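Local coordinates for protein chintase (Rhizomucor miehei, PDB 5YUQ) that hydrolyses the beta-1,4 linkages of chitin, probably through the retaining mechanism of family 18 glycoside hydrolases, with an active site enclosed as a tunnel, at residues Ser258-Ala270 with Ala279-Ala291. Residues are numbered along the deposited sequence; the frame is centred on the assembly and turned at random.
Sequences SSQIKGDSTDEKA and ATYSGQYIWRTIA
G263 and D264 run close beside G283–Y285, where D264 N bonds to Q284 O (2.9 Å), while further out A270 and T280 form a single antiparallel hydrogen-bonded bridge. Two aspartates of 258-270 carry much of the polar contact. D264 OD2 takes I286 N (2.8 Å) and T289 OG1 (2.7 Å) from opposite faces of its carboxylate plane. Its chi1 of 67° sets CG between the backbone N and carbonyl carbon and turns the acid to the start of helix 287-292. The helix end would probably favour this negative charge. D264 OD1 accepts from T266 N, an Asx turn inside the type I turn D264–D267. It also accepts from T266 OG1, which in turn receives Q284 NE2 (3.0 Å), nearly in the Q284 amide plane. D264 CB lies over the face of the Y285 ring.

D267 spans two successive backbone amides. OD1 receives S282 N on its syn side in an almost straight bond (178°). OD2 receives G283 N (2.7 Å) from above the carboxylate plane, and G263 N on its anti lone pair. The carboxylate thus ties G263 and G283 together.

The Y281 ring is sandwiched between two aliphatic chains. K262 CB sits 3.6 Å from the ring centroid over one face, and K269 CG 3.7 Å over the other. Both are CH-pi contacts. The K262 chain turns at its last torsion (chi4 66°) and NZ hydrogen-bonds to D267 O; a water links NZ to Y281 OH. Q260 lays CG against Y281 O at 3.2 Å, while its NE2 bonds to V238 O and I261 O.

Strand 284-286 pairs antiparallel with strand 228-240, the seventh strand of the barrel. The contact lays loop 258-270 along strand 284-286 and the residues leading into it, consistent with the insertion domain that many family 18 TIM-barrel chitinases carry after the seventh barrel strand.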
ATOM      1  N   SER A 258     -10.831 -20.734   6.111  1.00 20.68           N
ATOM      2  CA  SER A 258     -11.215 -20.869   7.517  1.00 29.41           C
ATOM      3  C   SER A 258     -10.514 -19.850   8.410  1.00 37.45           C
ATOM      4  O   SER A 258     -11.130 -19.279   9.308  1.00 38.12           O
ATOM      5  CB  SER A 258     -10.960 -22.288   8.022  1.00 27.35           C
ATOM      6  OG  SER A 258      -9.574 -22.528   8.203  1.00 38.32           O
ATOM      7  N   SER A 259      -9.228 -19.627   8.155  1.00 28.61           N
ATOM      8  CA  SER A 259      -8.449 -18.630   8.878  1.00 31.08           C
ATOM      9  C   SER A 259      -7.123 -18.468   8.162  1.00 24.78           C
ATOM     10  O   SER A 259      -6.643 -19.405   7.527  1.00 27.53           O
ATOM     11  CB  SER A 259      -8.196 -19.049  10.325  1.00 28.71           C
ATOM     12  OG  SER A 259      -7.303 -20.141  10.399  1.00 36.30           O
ATOM     13  N   GLN A 260      -6.543 -17.279   8.259  1.00 24.65           N
ATOM     14  CA  GLN A 260      -5.278 -16.988   7.593  1.00 20.25           C
ATOM     15  C   GLN A 260      -4.098 -17.607   8.332  1.00 19.42           C
ATOM     16  O   GLN A 260      -3.880 -17.322   9.509  1.00 24.59           O
ATOM     17  CB  GLN A 260      -5.085 -15.476   7.485  1.00 20.69           C
ATOM     18  CG  GLN A 260      -3.727 -15.083   6.901  1.00 21.82           C
ATOM     19  CD  GLN A 260      -3.539 -15.603   5.494  1.00 19.72           C
ATOM     20  OE1 GLN A 260      -4.341 -15.310   4.600  1.00 19.01           O
ATOM     21  NE2 GLN A 260      -2.476 -16.383   5.285  1.00 15.55           N
ATOM     22  N   ILE A 261      -3.340 -18.464   7.650  1.00 18.37           N
ATOM     23  CA  ILE A 261      -2.166 -19.069   8.264  1.00 19.97           C
ATOM     24  C   ILE A 261      -1.040 -18.042   8.399  1.00 19.37           C
ATOM     25  O   ILE A 261      -0.978 -17.063   7.650  1.00 19.45           O
ATOM     26  CB  ILE A 261      -1.645 -20.289   7.471  1.00 20.32           C
ATOM     27  CG1 ILE A 261      -1.354 -19.918   6.013  1.00 17.70           C
ATOM     28  CG2 ILE A 261      -2.652 -21.438   7.539  1.00 20.14           C
ATOM     29  CD1 ILE A 261      -0.456 -20.944   5.303  1.00 18.48           C
ATOM     30  N   LYS A 262      -0.164 -18.280   9.366  1.00 19.54           N
ATOM     31  CA  LYS A 262       0.986 -17.419   9.611  1.00 18.60           C
ATOM     32  C   LYS A 262       1.972 -17.474   8.452  1.00 20.19           C
ATOM     33  O   LYS A 262       2.216 -18.540   7.877  1.00 18.68           O
ATOM     34  CB  LYS A 262       1.688 -17.864  10.897  1.00 20.93           C
ATOM     35  CG  LYS A 262       2.864 -17.000  11.321  1.00 19.30           C
ATOM     36  CD  LYS A 262       3.582 -17.645  12.511  1.00 24.14           C
ATOM     37  CE  LYS A 262       4.818 -16.862  12.925  1.00 33.28           C
ATOM     38  NZ  LYS A 262       4.484 -15.521  13.456  1.00 38.12           N
ATOM     39  N   GLY A 263       2.538 -16.319   8.122  1.00 15.71           N
ATOM     40  CA  GLY A 263       3.611 -16.229   7.149  1.00 17.27           C
ATOM     41  C   GLY A 263       4.958 -16.438   7.808  1.00 17.46           C
ATOM     42  O   GLY A 263       5.203 -17.495   8.400  1.00 18.81           O
ATOM     43  N   ASP A 264       5.838 -15.444   7.721  1.00 16.32           N
ATOM     44  CA  ASP A 264       7.157 -15.590   8.333  1.00 16.80           C
ATOM     45  C   ASP A 264       7.198 -15.013   9.748  1.00 17.42           C
ATOM     46  O   ASP A 264       6.157 -14.757  10.350  1.00 19.32           O
ATOM     47  CB  ASP A 264       8.257 -14.986   7.446  1.00 17.40           C
ATOM     48  CG  ASP A 264       8.159 -13.482   7.325  1.00 18.27           C
ATOM     49  OD1 ASP A 264       7.360 -12.847   8.052  1.00 19.90           O
ATOM     50  OD2 ASP A 264       8.897 -12.919   6.493  1.00 16.55           O
ATOM     51  N   SER A 265       8.408 -14.805  10.269  1.00 22.55           N
ATOM     52  CA  SER A 265       8.580 -14.320  11.635  1.00 21.52           C
ATOM     53  C   SER A 265       8.045 -12.908  11.850  1.00 24.79           C
ATOM     54  O   SER A 265       7.784 -12.509  12.983  1.00 29.00           O
ATOM     55  CB  SER A 265      10.055 -14.385  12.040  1.00 23.80           C
ATOM     56  OG  SER A 265      10.834 -13.492  11.269  1.00 28.21           O
ATOM     57  N   THR A 266       7.891 -12.147  10.769  1.00 23.38           N
ATOM     58  CA  THR A 266       7.356 -10.792  10.867  1.00 25.79           C
ATOM     59  C   THR A 266       5.844 -10.808  11.028  1.00 26.49           C
ATOM     60  O   THR A 266       5.240  -9.780  11.338  1.00 26.93           O
ATOM     61  CB  THR A 266       7.698  -9.933   9.629  1.00 23.46           C
ATOM     62  OG1 THR A 266       6.964 -10.407   8.492  1.00 21.78           O
ATOM     63  CG2 THR A 266       9.185  -9.950   9.340  1.00 23.67           C
ATOM     64  N   ASP A 267       5.234 -11.972  10.815  1.00 23.11           N
ATOM     65  CA  ASP A 267       3.775 -12.082  10.857  1.00 23.45           C
ATOM     66  C   ASP A 267       3.277 -12.399  12.262  1.00 24.78           C
ATOM     67  O   ASP A 267       2.982 -13.550  12.588  1.00 28.75           O
ATOM     68  CB  ASP A 267       3.285 -13.131   9.855  1.00 17.88           C
ATOM     69  CG  ASP A 267       1.774 -13.165   9.726  1.00 20.42           C
ATOM     70  OD1 ASP A 267       1.095 -12.267  10.261  1.00 24.46           O
ATOM     71  OD2 ASP A 267       1.269 -14.101   9.076  1.00 17.75           O
ATOM     72  N   GLU A 268       3.195 -11.365  13.090  1.00 22.67           N
ATOM     73  CA  GLU A 268       2.700 -11.502  14.450  1.00 29.33           C
ATOM     74  C   GLU A 268       1.188 -11.432  14.442  1.00 26.78           C
ATOM     75  O   GLU A 268       0.597 -10.657  13.683  1.00 26.08           O
ATOM     76  CB  GLU A 268       3.239 -10.376  15.334  1.00 31.09           C
ATOM     77  CG  GLU A 268       4.736 -10.409  15.597  1.00 46.70           C
ATOM     78  CD  GLU A 268       5.200  -9.216  16.418  1.00 56.79           C
ATOM     79  OE1 GLU A 268       4.493  -8.185  16.422  1.00 54.54           O
ATOM     80  OE2 GLU A 268       6.266  -9.310  17.067  1.00 62.35           O
ATOM     81  N   LYS A 269       0.558 -12.232  15.292  1.00 22.51           N
ATOM     82  CA  LYS A 269      -0.885 -12.169  15.433  1.00 24.61           C
ATOM     83  C   LYS A 269      -1.262 -10.798  15.964  1.00 25.79           C
ATOM     84  O   LYS A 269      -0.606 -10.272  16.863  1.00 25.38           O
ATOM     85  CB  LYS A 269      -1.384 -13.262  16.378  1.00 26.12           C
ATOM     86  CG  LYS A 269      -2.338 -14.226  15.718  1.00 36.96           C
ATOM     87  CD  LYS A 269      -2.800 -15.307  16.679  1.00 34.18           C
ATOM     88  CE  LYS A 269      -3.769 -16.244  15.983  1.00 36.73           C
ATOM     89  NZ  LYS A 269      -4.335 -17.265  16.906  1.00 43.04           N
ATOM     90  N   ALA A 270      -2.299 -10.204  15.383  1.00 20.57           N
ATOM     91  CA  ALA A 270      -2.726  -8.877  15.798  1.00 25.57           C
ATOM     92  C   ALA A 270      -4.214  -8.676  15.550  1.00 24.22           C
ATOM     93  O   ALA A 270      -4.753  -9.130  14.535  1.00 21.08           O
ATOM     94  CB  ALA A 270      -1.923  -7.813  15.068  1.00 22.34           C
ATOM     95  N   ALA A 279      -7.443 -11.586  17.301  1.00 25.13           N
ATOM     96  CA  ALA A 279      -6.113 -11.521  16.695  1.00 23.78           C
ATOM     97  C   ALA A 279      -5.970 -12.512  15.533  1.00 29.68           C
ATOM     98  O   ALA A 279      -6.338 -13.681  15.650  1.00 29.04           O
ATOM     99  CB  ALA A 279      -5.043 -11.771  17.736  1.00 29.63           C
ATOM    100  N   THR A 280      -5.444 -12.036  14.407  1.00 23.77           N
ATOM    101  CA  THR A 280      -5.269 -12.875  13.224  1.00 21.95           C
ATOM    102  C   THR A 280      -3.875 -12.707  12.639  1.00 21.19           C
ATOM    103  O   THR A 280      -3.192 -11.723  12.921  1.00 21.54           O
ATOM    104  CB  THR A 280      -6.292 -12.524  12.127  1.00 19.92           C
ATOM    105  OG1 THR A 280      -6.154 -11.147  11.769  1.00 22.15           O
ATOM    106  CG2 THR A 280      -7.708 -12.773  12.613  1.00 25.04           C
ATOM    107  N   TYR A 281      -3.456 -13.682  11.837  1.00 19.74           N
ATOM    108  CA  TYR A 281      -2.245 -13.552  11.041  1.00 17.76           C
ATOM    109  C   TYR A 281      -2.581 -12.881   9.714  1.00 20.11           C
ATOM    110  O   TYR A 281      -3.731 -12.900   9.283  1.00 22.11           O
ATOM    111  CB  TYR A 281      -1.621 -14.921  10.778  1.00 18.81           C
ATOM    112  CG  TYR A 281      -1.080 -15.602  12.007  1.00 21.21           C
ATOM    113  CD1 TYR A 281       0.015 -15.084  12.682  1.00 22.93           C
ATOM    114  CD2 TYR A 281      -1.644 -16.781  12.476  1.00 26.54           C
ATOM    115  CE1 TYR A 281       0.524 -15.710  13.798  1.00 28.44           C
ATOM    116  CE2 TYR A 281      -1.135 -17.418  13.596  1.00 24.03           C
ATOM    117  CZ  TYR A 281      -0.054 -16.872  14.251  1.00 28.44           C
ATOM    118  OH  TYR A 281       0.465 -17.490  15.365  1.00 30.96           O
ATOM    119  N   SER A 282      -1.570 -12.302   9.068  1.00 19.10           N
ATOM    120  CA  SER A 282      -1.763 -11.659   7.773  1.00 24.48           C
ATOM    121  C   SER A 282      -1.239 -12.531   6.646  1.00 20.81           C
ATOM    122  O   SER A 282      -1.630 -12.359   5.490  1.00 18.28           O
ATOM    123  CB  SER A 282      -1.049 -10.316   7.731  1.00 22.75           C
ATOM    124  OG  SER A 282       0.352 -10.488   7.816  1.00 26.00           O
ATOM    125  N   GLY A 283      -0.348 -13.459   6.984  1.00 17.57           N
ATOM    126  CA  GLY A 283       0.265 -14.326   5.990  1.00 15.08           C
ATOM    127  C   GLY A 283       1.472 -13.692   5.340  1.00 15.49           C
ATOM    128  O   GLY A 283       2.049 -14.259   4.415  1.00 16.11           O
ATOM    129  N   GLN A 284       1.858 -12.525   5.844  1.00 16.71           N
ATOM    130  CA  GLN A 284       2.970 -11.762   5.285  1.00 18.08           C
ATOM    131  C   GLN A 284       4.275 -12.550   5.337  1.00 17.23           C
ATOM    132  O   GLN A 284       4.595 -13.205   6.330  1.00 16.37           O
ATOM    133  CB  GLN A 284       3.113 -10.434   6.024  1.00 17.78           C
ATOM    134  CG  GLN A 284       4.286  -9.578   5.565  1.00 20.85           C
ATOM    135  CD  GLN A 284       4.363  -8.261   6.311  1.00 25.50           C
ATOM    136  OE1 GLN A 284       3.771  -7.264   5.894  1.00 26.80           O
ATOM    137  NE2 GLN A 284       5.094  -8.255   7.428  1.00 27.89           N
ATOM    138  N   TYR A 285       5.023 -12.477   4.245  1.00 16.51           N
ATOM    139  CA  TYR A 285       6.285 -13.172   4.113  1.00 17.97           C
ATOM    140  C   TYR A 285       7.212 -12.166   3.444  1.00 16.74           C
ATOM    141  O   TYR A 285       7.093 -11.919   2.247  1.00 15.40           O
ATOM    142  CB  TYR A 285       6.061 -14.382   3.208  1.00 19.78           C
ATOM    143  CG  TYR A 285       6.817 -15.626   3.601  1.00 18.50           C
ATOM    144  CD1 TYR A 285       8.140 -15.782   3.245  1.00 21.43           C
ATOM    145  CD2 TYR A 285       6.191 -16.654   4.290  1.00 21.21           C
ATOM    146  CE1 TYR A 285       8.836 -16.905   3.576  1.00 22.58           C
ATOM    147  CE2 TYR A 285       6.892 -17.803   4.634  1.00 19.70           C
ATOM    148  CZ  TYR A 285       8.213 -17.911   4.270  1.00 20.17           C
ATOM    149  OH  TYR A 285       8.934 -19.037   4.596  1.00 27.68           O
ATOM    150  N   ILE A 286       8.117 -11.552   4.202  1.00 13.56           N
ATOM    151  CA  ILE A 286       8.893 -10.448   3.623  1.00 12.14           C
ATOM    152  C   ILE A 286      10.038 -10.943   2.751  1.00 15.37           C
ATOM    153  O   ILE A 286      10.503 -12.074   2.890  1.00 14.51           O
ATOM    154  CB  ILE A 286       9.421  -9.454   4.677  1.00 14.07           C
ATOM    155  CG1 ILE A 286      10.451 -10.122   5.591  1.00 14.61           C
ATOM    156  CG2 ILE A 286       8.269  -8.865   5.481  1.00 15.37           C
ATOM    157  CD1 ILE A 286      11.284  -9.117   6.367  1.00 18.81           C
ATOM    158  N   TRP A 287      10.489 -10.095   1.838  1.00 13.12           N
ATOM    159  CA  TRP A 287      11.516 -10.499   0.893  1.00 12.96           C
ATOM    160  C   TRP A 287      12.763 -11.031   1.584  1.00 15.91           C
ATOM    161  O   TRP A 287      13.359 -12.005   1.113  1.00 14.78           O
ATOM    162  CB  TRP A 287      11.898  -9.356  -0.040  1.00 12.96           C
ATOM    163  CG  TRP A 287      13.048  -9.744  -0.909  1.00 13.06           C
ATOM    164  CD1 TRP A 287      14.353  -9.371  -0.762  1.00 13.91           C
ATOM    165  CD2 TRP A 287      13.002 -10.610  -2.050  1.00 12.66           C
ATOM    166  NE1 TRP A 287      15.122  -9.955  -1.744  1.00 15.51           N
ATOM    167  CE2 TRP A 287      14.314 -10.717  -2.549  1.00 13.42           C
ATOM    168  CE3 TRP A 287      11.975 -11.301  -2.701  1.00 12.60           C
ATOM    169  CZ2 TRP A 287      14.626 -11.480  -3.674  1.00 14.44           C
ATOM    170  CZ3 TRP A 287      12.284 -12.061  -3.814  1.00 16.12           C
ATOM    171  CH2 TRP A 287      13.600 -12.146  -4.289  1.00 15.31           C
ATOM    172  N   ARG A 288      13.166 -10.415   2.687  1.00 15.31           N
ATOM    173  CA  ARG A 288      14.391 -10.854   3.382  1.00 18.03           C
ATOM    174  C   ARG A 288      14.295 -12.366   3.665  1.00 17.05           C
ATOM    175  O   ARG A 288      15.276 -13.040   3.513  1.00 17.64           O
ATOM    176  CB  ARG A 288      14.673 -10.137   4.672  1.00 20.40           C
ATOM    177  CG  ARG A 288      15.003  -8.672   4.510  1.00 22.16           C
ATOM    178  CD  ARG A 288      15.178  -7.887   5.793  1.00 20.29           C
ATOM    179  NE  ARG A 288      16.419  -8.242   6.484  1.00 21.82           N
ATOM    180  CZ  ARG A 288      17.606  -7.769   6.158  1.00 27.50           C
ATOM    181  NH1 ARG A 288      17.784  -6.887   5.184  1.00 20.06           N
ATOM    182  NH2 ARG A 288      18.638  -8.159   6.844  1.00 26.31           N
ATOM    183  N   THR A 289      13.123 -12.821   4.113  1.00 17.37           N
ATOM    184  CA  THR A 289      12.911 -14.232   4.419  1.00 15.30           C
ATOM    185  C   THR A 289      12.938 -15.087   3.159  1.00 16.88           C
ATOM    186  O   THR A 289      13.551 -16.156   3.137  1.00 16.26           O
ATOM    187  CB  THR A 289      11.571 -14.445   5.124  1.00 15.91           C
ATOM    188  OG1 THR A 289      11.469 -13.546   6.238  1.00 17.54           O
ATOM    189  CG2 THR A 289      11.452 -15.884   5.612  1.00 17.10           C
ATOM    190  N   ILE A 290      12.262 -14.620   2.115  1.00 16.27           N
ATOM    191  CA  ILE A 290      12.247 -15.320   0.835  1.00 14.34           C
ATOM    192  C   ILE A 290      13.676 -15.529   0.324  1.00 15.85           C
ATOM    193  O   ILE A 290      14.037 -16.622  -0.126  1.00 17.07           O
ATOM    194  CB  ILE A 290      11.409 -14.539  -0.196  1.00 14.66           C
ATOM    195  CG1 ILE A 290       9.973 -14.373   0.327  1.00 15.04           C
ATOM    196  CG2 ILE A 290      11.396 -15.246  -1.540  1.00 15.21           C
ATOM    197  CD1 ILE A 290       9.060 -13.540  -0.582  1.00 13.88           C
ATOM    198  N   ALA A 291      14.495 -14.489   0.438  1.00 13.76           N
ATOM    199  CA  ALA A 291      15.881 -14.550  -0.018  1.00 15.60           C
ATOM    200  C   ALA A 291      16.702 -15.474   0.872  1.00 18.53           C
ATOM    201  O   ALA A 291      17.417 -16.352   0.377  1.00 19.66           O
ATOM    202  CB  ALA A 291      16.482 -13.159  -0.046  1.00 17.09           C
TER
HETATM  203  O   HOH W   1      -5.231 -15.879  11.343  1.00 26.32           O
HETATM  204  O   HOH W   2       3.017 -16.716  15.922  1.00 44.04           O
HETATM  205  O   HOH W   3      11.862 -14.616   8.712  1.00 44.30           O